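Local structure of flavodoxin (Fusobacterium nucleatum, 6OHK) at residues G116-H128 and E136-Q150. The protein binds flavin mononucleotide and probably carries electrons to redox enzymes. The protein carries 1 engineered substitution. Numbering follows the deposited sequence.
Sequences GKVVGFTSTDGYH and ENGKFIGLALDEENQ. With FMN (flavin mononucleotide), chain B.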
loop_
_atom_site.group_PDB
_atom_site.type_symbol
_atom_site.label_atom_id
_atom_site.label_comp_id
_atom_site.label_asym_id
_atom_site.label_seq_id
_atom_site.Cartn_x
_atom_site.Cartn_y
_atom_site.Cartn_z
ATOM N N GLY A 116 -12.734 -1.008 -7.707
ATOM C CA GLY A 116 -11.362 -0.905 -8.163
ATOM C C GLY A 116 -10.705 -2.248 -8.315
ATOM O O GLY A 116 -11.229 -3.289 -7.906
ATOM N N LYS A 117 -9.516 -2.213 -8.878
ATOM C CA LYS A 117 -8.682 -3.386 -9.051
ATOM C C LYS A 117 -7.437 -3.227 -8.192
ATOM O O LYS A 117 -6.759 -2.211 -8.316
ATOM C CB LYS A 117 -8.281 -3.415 -10.542
ATOM C CG LYS A 117 -7.555 -4.616 -11.011
ATOM C CD LYS A 117 -7.269 -4.544 -12.515
ATOM C CE LYS A 117 -6.838 -5.952 -12.948
ATOM N NZ LYS A 117 -6.611 -6.076 -14.408
ATOM N N VAL A 118 -7.092 -4.233 -7.395
ATOM C CA VAL A 118 -5.860 -4.240 -6.615
ATOM C C VAL A 118 -4.854 -5.110 -7.337
ATOM O O VAL A 118 -5.156 -6.265 -7.691
ATOM C CB VAL A 118 -6.092 -4.740 -5.179
ATOM C CG1 VAL A 118 -4.765 -4.821 -4.432
ATOM C CG2 VAL A 118 -7.058 -3.793 -4.495
ATOM N N VAL A 119 -3.680 -4.578 -7.579
ATOM C CA VAL A 119 -2.623 -5.256 -8.305
ATOM C C VAL A 119 -1.393 -5.395 -7.416
ATOM O O VAL A 119 -1.301 -4.763 -6.369
ATOM C CB VAL A 119 -2.287 -4.497 -9.608
ATOM C CG1 VAL A 119 -3.496 -4.478 -10.552
ATOM C CG2 VAL A 119 -1.845 -3.070 -9.315
ATOM N N GLY A 120 -0.433 -6.213 -7.837
ATOM C CA GLY A 120 0.777 -6.361 -7.061
ATOM C C GLY A 120 0.650 -7.235 -5.832
ATOM O O GLY A 120 1.228 -6.921 -4.792
ATOM N N PHE A 121 -0.086 -8.326 -5.929
ATOM C CA PHE A 121 0.012 -9.346 -4.888
ATOM C C PHE A 121 1.443 -9.893 -4.856
ATOM O O PHE A 121 2.165 -9.885 -5.848
ATOM C CB PHE A 121 -0.968 -10.495 -5.147
ATOM C CG PHE A 121 -2.390 -10.197 -4.866
ATOM C CD1 PHE A 121 -2.870 -8.924 -4.645
ATOM C CD2 PHE A 121 -3.288 -11.267 -4.807
ATOM C CE1 PHE A 121 -4.210 -8.739 -4.380
ATOM C CE2 PHE A 121 -4.615 -11.084 -4.558
ATOM C CZ PHE A 121 -5.103 -9.804 -4.348
ATOM N N THR A 122 1.872 -10.368 -3.692
ATOM C CA THR A 122 3.244 -10.810 -3.504
ATOM C C THR A 122 3.287 -12.184 -2.844
ATOM O O THR A 122 2.365 -12.603 -2.145
ATOM C CB THR A 122 4.082 -9.813 -2.688
ATOM O OG1 THR A 122 3.528 -9.639 -1.370
ATOM C CG2 THR A 122 4.183 -8.454 -3.409
ATOM N N SER A 123 4.391 -12.874 -3.096
ATOM C CA SER A 123 4.607 -14.179 -2.497
ATOM C C SER A 123 4.859 -14.070 -1.003
ATOM O O SER A 123 5.551 -13.161 -0.535
ATOM C CB SER A 123 5.836 -14.790 -3.153
ATOM O OG SER A 123 6.177 -16.008 -2.510
ATOM N N THR A 124 4.356 -15.052 -0.255
ATOM C CA THR A 124 4.680 -15.171 1.164
ATOM C C THR A 124 6.044 -15.821 1.433
ATOM O O THR A 124 6.436 -15.935 2.595
ATOM C CB THR A 124 3.591 -15.948 1.921
ATOM O OG1 THR A 124 3.547 -17.305 1.445
ATOM C CG2 THR A 124 2.222 -15.322 1.732
ATOM N N ASP A 125 6.791 -16.206 0.413
ATOM C CA ASP A 125 8.096 -16.815 0.637
ATOM C C ASP A 125 9.024 -15.846 1.363
ATOM O O ASP A 125 9.125 -14.670 1.008
ATOM C CB ASP A 125 8.743 -17.190 -0.702
ATOM C CG ASP A 125 8.060 -18.350 -1.405
ATOM O OD1 ASP A 125 7.137 -18.955 -0.831
ATOM O OD2 ASP A 125 8.473 -18.641 -2.553
ATOM N N GLY A 126 9.729 -16.354 2.370
ATOM C CA GLY A 126 10.691 -15.577 3.122
ATOM C C GLY A 126 10.093 -14.775 4.239
ATOM O O GLY A 126 10.810 -13.996 4.870
ATOM N N TYR A 127 8.802 -14.919 4.491
ATOM C CA TYR A 127 8.132 -14.282 5.610
ATOM C C TYR A 127 7.731 -15.332 6.627
ATOM O O TYR A 127 7.483 -16.493 6.286
ATOM C CB TYR A 127 6.875 -13.568 5.147
ATOM C CG TYR A 127 7.097 -12.385 4.267
ATOM C CD1 TYR A 127 7.270 -11.120 4.807
ATOM C CD2 TYR A 127 7.103 -12.511 2.886
ATOM C CE1 TYR A 127 7.421 -10.020 3.986
ATOM C CE2 TYR A 127 7.255 -11.422 2.069
ATOM C CZ TYR A 127 7.414 -10.184 2.607
ATOM O OH TYR A 127 7.549 -9.133 1.728
ATOM N N HIS A 128 7.601 -14.900 7.866
ATOM C CA HIS A 128 7.128 -15.736 8.958
ATOM C C HIS A 128 5.789 -15.211 9.422
ATOM O O HIS A 128 5.661 -14.012 9.696
ATOM C CB HIS A 128 8.098 -15.694 10.141
ATOM C CG HIS A 128 7.760 -16.668 11.231
ATOM N ND1 HIS A 128 6.723 -16.462 12.116
ATOM C CD2 HIS A 128 8.313 -17.856 11.570
ATOM C CE1 HIS A 128 6.649 -17.480 12.953
ATOM N NE2 HIS A 128 7.607 -18.338 12.646
ATOM N N GLU A 136 -4.989 -13.358 -0.083
ATOM C CA GLU A 136 -6.018 -13.729 -1.043
ATOM C C GLU A 136 -5.354 -14.529 -2.141
ATOM O O GLU A 136 -4.236 -14.232 -2.559
ATOM C CB GLU A 136 -6.726 -12.541 -1.704
ATOM C CG GLU A 136 -7.575 -11.692 -0.772
ATOM C CD GLU A 136 -8.834 -12.355 -0.228
ATOM O OE1 GLU A 136 -9.320 -11.925 0.829
ATOM O OE2 GLU A 136 -9.359 -13.309 -0.858
ATOM N N ASN A 137 -6.041 -15.598 -2.566
ATOM C CA ASN A 137 -5.506 -16.445 -3.626
ATOM C C ASN A 137 -4.076 -16.897 -3.350
ATOM O O ASN A 137 -3.241 -16.977 -4.240
ATOM C CB ASN A 137 -5.587 -15.738 -4.980
ATOM C CG ASN A 137 -5.508 -16.695 -6.126
ATOM O OD1 ASN A 137 -5.967 -17.834 -6.020
ATOM N ND2 ASN A 137 -4.927 -16.246 -7.236
ATOM N N GLY A 138 -3.787 -17.206 -2.103
ATOM C CA GLY A 138 -2.493 -17.728 -1.728
ATOM C C GLY A 138 -1.356 -16.738 -1.668
ATOM O O GLY A 138 -0.212 -17.150 -1.441
ATOM N N LYS A 139 -1.625 -15.437 -1.850
ATOM C CA LYS A 139 -0.589 -14.413 -1.879
ATOM C C LYS A 139 -0.955 -13.294 -0.918
ATOM O O LYS A 139 -2.124 -13.095 -0.606
ATOM C CB LYS A 139 -0.445 -13.837 -3.278
ATOM C CG LYS A 139 0.185 -14.849 -4.262
ATOM C CD LYS A 139 0.565 -14.195 -5.579
ATOM C CE LYS A 139 1.267 -15.178 -6.489
ATOM N NZ LYS A 139 1.606 -14.561 -7.801
ATOM N N PHE A 140 0.051 -12.546 -0.472
ATOM C CA PHE A 140 -0.256 -11.294 0.203
ATOM C C PHE A 140 -0.902 -10.317 -0.778
ATOM O O PHE A 140 -0.504 -10.237 -1.941
ATOM C CB PHE A 140 1.026 -10.674 0.747
ATOM C CG PHE A 140 1.585 -11.328 1.976
ATOM C CD1 PHE A 140 0.779 -11.775 3.024
ATOM C CD2 PHE A 140 2.971 -11.430 2.111
ATOM C CE1 PHE A 140 1.341 -12.343 4.171
ATOM C CE2 PHE A 140 3.527 -11.990 3.263
ATOM C CZ PHE A 140 2.712 -12.431 4.276
ATOM N N ILE A 141 -1.885 -9.559 -0.273
ATOM C CA ILE A 141 -2.676 -8.651 -1.090
ATOM C C ILE A 141 -1.948 -7.352 -1.442
ATOM O O ILE A 141 -2.554 -6.472 -2.078
ATOM C CB ILE A 141 -4.032 -8.360 -0.434
ATOM C CG1 ILE A 141 -3.874 -7.669 0.937
ATOM C CG2 ILE A 141 -4.843 -9.655 -0.349
ATOM C CD1 ILE A 141 -5.115 -7.479 1.704
ATOM N N GLY A 142 -0.679 -7.229 -1.093
ATOM C CA GLY A 142 0.120 -6.077 -1.461
ATOM C C GLY A 142 1.560 -6.346 -1.121
ATOM O O GLY A 142 1.948 -7.477 -0.796
ATOM N N LEU A 143 2.343 -5.289 -1.139
ATOM C CA LEU A 143 3.738 -5.364 -0.760
ATOM C C LEU A 143 3.860 -5.283 0.749
ATOM O O LEU A 143 3.341 -4.338 1.359
ATOM C CB LEU A 143 4.480 -4.205 -1.402
ATOM C CG LEU A 143 5.970 -4.150 -1.193
ATOM C CD1 LEU A 143 6.646 -5.391 -1.767
ATOM C CD2 LEU A 143 6.528 -2.900 -1.758
ATOM N N ALA A 144 4.539 -6.256 1.354
ATOM C CA ALA A 144 4.664 -6.354 2.809
ATOM C C ALA A 144 6.107 -6.077 3.196
ATOM O O ALA A 144 7.013 -6.848 2.835
ATOM C CB ALA A 144 4.206 -7.739 3.267
ATOM N N LEU A 145 6.345 -4.982 3.880
ATOM C CA LEU A 145 7.695 -4.577 4.223
ATOM C C LEU A 145 7.907 -4.706 5.721
ATOM O O LEU A 145 6.990 -4.496 6.519
ATOM C CB LEU A 145 7.978 -3.153 3.771
ATOM C CG LEU A 145 7.819 -2.946 2.263
ATOM C CD1 LEU A 145 7.969 -1.490 1.917
ATOM C CD2 LEU A 145 8.806 -3.784 1.477
ATOM N N ASP A 146 9.139 -5.054 6.105
ATOM C CA ASP A 146 9.488 -5.173 7.524
ATOM C C ASP A 146 10.852 -4.523 7.677
ATOM O O ASP A 146 11.880 -5.133 7.414
ATOM C CB ASP A 146 9.496 -6.630 7.962
ATOM C CG ASP A 146 9.771 -6.805 9.442
ATOM O OD1 ASP A 146 10.345 -5.891 10.064
ATOM O OD2 ASP A 146 9.401 -7.895 9.969
ATOM N N GLU A 147 10.851 -3.258 8.056
ATOM C CA GLU A 147 12.087 -2.507 8.225
ATOM C C GLU A 147 12.789 -2.843 9.522
ATOM O O GLU A 147 13.985 -2.553 9.661
ATOM C CB GLU A 147 11.785 -0.998 8.153
ATOM C CG GLU A 147 11.595 -0.489 6.758
ATOM C CD GLU A 147 12.944 -0.371 6.063
ATOM O OE1 GLU A 147 13.873 0.286 6.609
ATOM O OE2 GLU A 147 13.143 -0.989 5.017
ATOM N N GLU A 148 12.084 -3.413 10.489
ATOM C CA GLU A 148 12.717 -3.773 11.749
ATOM C C GLU A 148 13.576 -5.015 11.587
ATOM O O GLU A 148 14.674 -5.096 12.165
ATOM C CB GLU A 148 11.649 -3.969 12.817
ATOM C CG GLU A 148 10.888 -2.646 13.137
ATOM C CD GLU A 148 9.944 -2.803 14.302
ATOM O OE1 GLU A 148 10.421 -3.178 15.388
ATOM O OE2 GLU A 148 8.729 -2.588 14.136
ATOM N N ASN A 149 13.093 -6.004 10.861
ATOM C CA ASN A 149 13.754 -7.295 10.771
ATOM C C ASN A 149 14.339 -7.583 9.413
ATOM O O ASN A 149 15.282 -8.382 9.314
ATOM C CB ASN A 149 12.776 -8.425 11.103
ATOM C CG ASN A 149 12.163 -8.241 12.441
ATOM O OD1 ASN A 149 12.884 -8.241 13.467
ATOM N ND2 ASN A 149 10.846 -8.085 12.488
ATOM N N GLN A 150 13.797 -6.992 8.344
ATOM C CA GLN A 150 14.262 -7.295 6.989
ATOM C C GLN A 150 14.543 -6.023 6.195
ATOM O O GLN A 150 14.177 -5.925 5.023
ATOM C CB GLN A 150 13.258 -8.177 6.263
ATOM C CG GLN A 150 13.056 -9.518 6.954
ATOM C CD GLN A 150 12.000 -10.383 6.308
ATOM O OE1 GLN A 150 11.048 -9.891 5.698
ATOM N NE2 GLN A 150 12.119 -11.699 6.512
HETATM N N1 FMN B . 3.353 -4.197 12.893
HETATM C C2 FMN B . 2.520 -5.189 12.352
HETATM O O2 FMN B . 2.843 -5.814 11.397
HETATM N N3 FMN B . 1.271 -5.446 13.019
HETATM C C4 FMN B . 0.827 -4.803 14.142
HETATM O O4 FMN B . -0.254 -5.109 14.601
HETATM C C4A FMN B . 1.699 -3.818 14.681
HETATM N N5 FMN B . 1.308 -3.136 15.832
HETATM C C5A FMN B . 2.257 -2.214 16.354
HETATM C C6 FMN B . 1.968 -1.598 17.586
HETATM C C7 FMN B . 2.851 -0.682 18.122
HETATM C C7M FMN B . 2.375 -0.024 19.427
HETATM C C8 FMN B . 4.071 -0.442 17.504
HETATM C C8M FMN B . 4.990 0.598 18.107
HETATM C C9 FMN B . 4.361 -1.056 16.288
HETATM C C9A FMN B . 3.475 -1.951 15.742
HETATM N N10 FMN B . 3.796 -2.583 14.473
HETATM C C10 FMN B . 2.918 -3.542 14.013
HETATM C "C1'" FMN B . 5.055 -2.300 13.787
HETATM C "C2'" FMN B . 4.984 -0.953 13.006
HETATM O "O2'" FMN B . 3.953 -0.949 12.035
HETATM C "C3'" FMN B . 6.318 -0.743 12.267
HETATM O "O3'" FMN B . 7.308 -0.514 13.250
HETATM C "C4'" FMN B . 6.350 0.369 11.220
HETATM O "O4'" FMN B . 7.604 0.308 10.548
HETATM C "C5'" FMN B . 6.158 1.758 11.815
HETATM O "O5'" FMN B . 6.022 2.671 10.738
HETATM P P FMN B . 6.054 4.255 11.010
HETATM O O1P FMN B . 5.906 4.845 9.626
HETATM O O2P FMN B . 4.951 4.656 11.929
HETATM O O3P FMN B . 7.420 4.576 11.630
HETATM O O HOH W 1 -1.526 -4.367 -3.677
HETATM O O HOH W 2 5.735 -8.507 -0.231
HETATM O O HOH W 3 2.585 -16.914 -1.716
#
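Tyr127 OH donates to Ala144 O at 2.6 Å, in the plane of that carbonyl, and accepts a hydrogen bond from a water. The same water donates to Thr122 OG1 and takes the N-H of Ala144, tying both segments together. A chi1 of 61° turns Thr122 OG1 to Gly142 O, to which it donates at 2.7 Å, and leaves CG2 near Leu143. Thr122 and Phe140 form a single antiparallel hydrogen-bonded bridge, Thr122 N to Phe140 O 3.0 Å and Phe140 N to Thr122 O 2.9 Å. Thr124 CG2 sits over the centre of one face of the Phe140 ring, 3.7 Å from the centroid, while the CE2 edge points into the face of Tyr127, a T-shaped pair with planes at 85°. Ile141 CA makes a CH-pi contact over one face of the Phe121 ring, which also touches Tyr108 of helix 103-113. Gln150 NE2 reaches Gly126 O at 3.1 Å; its OE1 is held by Arg157 and Gln93. Beyond the C-terminal end of strand 139-145, Glu148 OE2 accepts from FMN O3' at 2.7 Å. Strands 117-118 and 139-145 both run parallel to strand 84-90, as halves of the split fifth strand of a long-chain flavodoxin, and the inserted loop between them folds back on the second half.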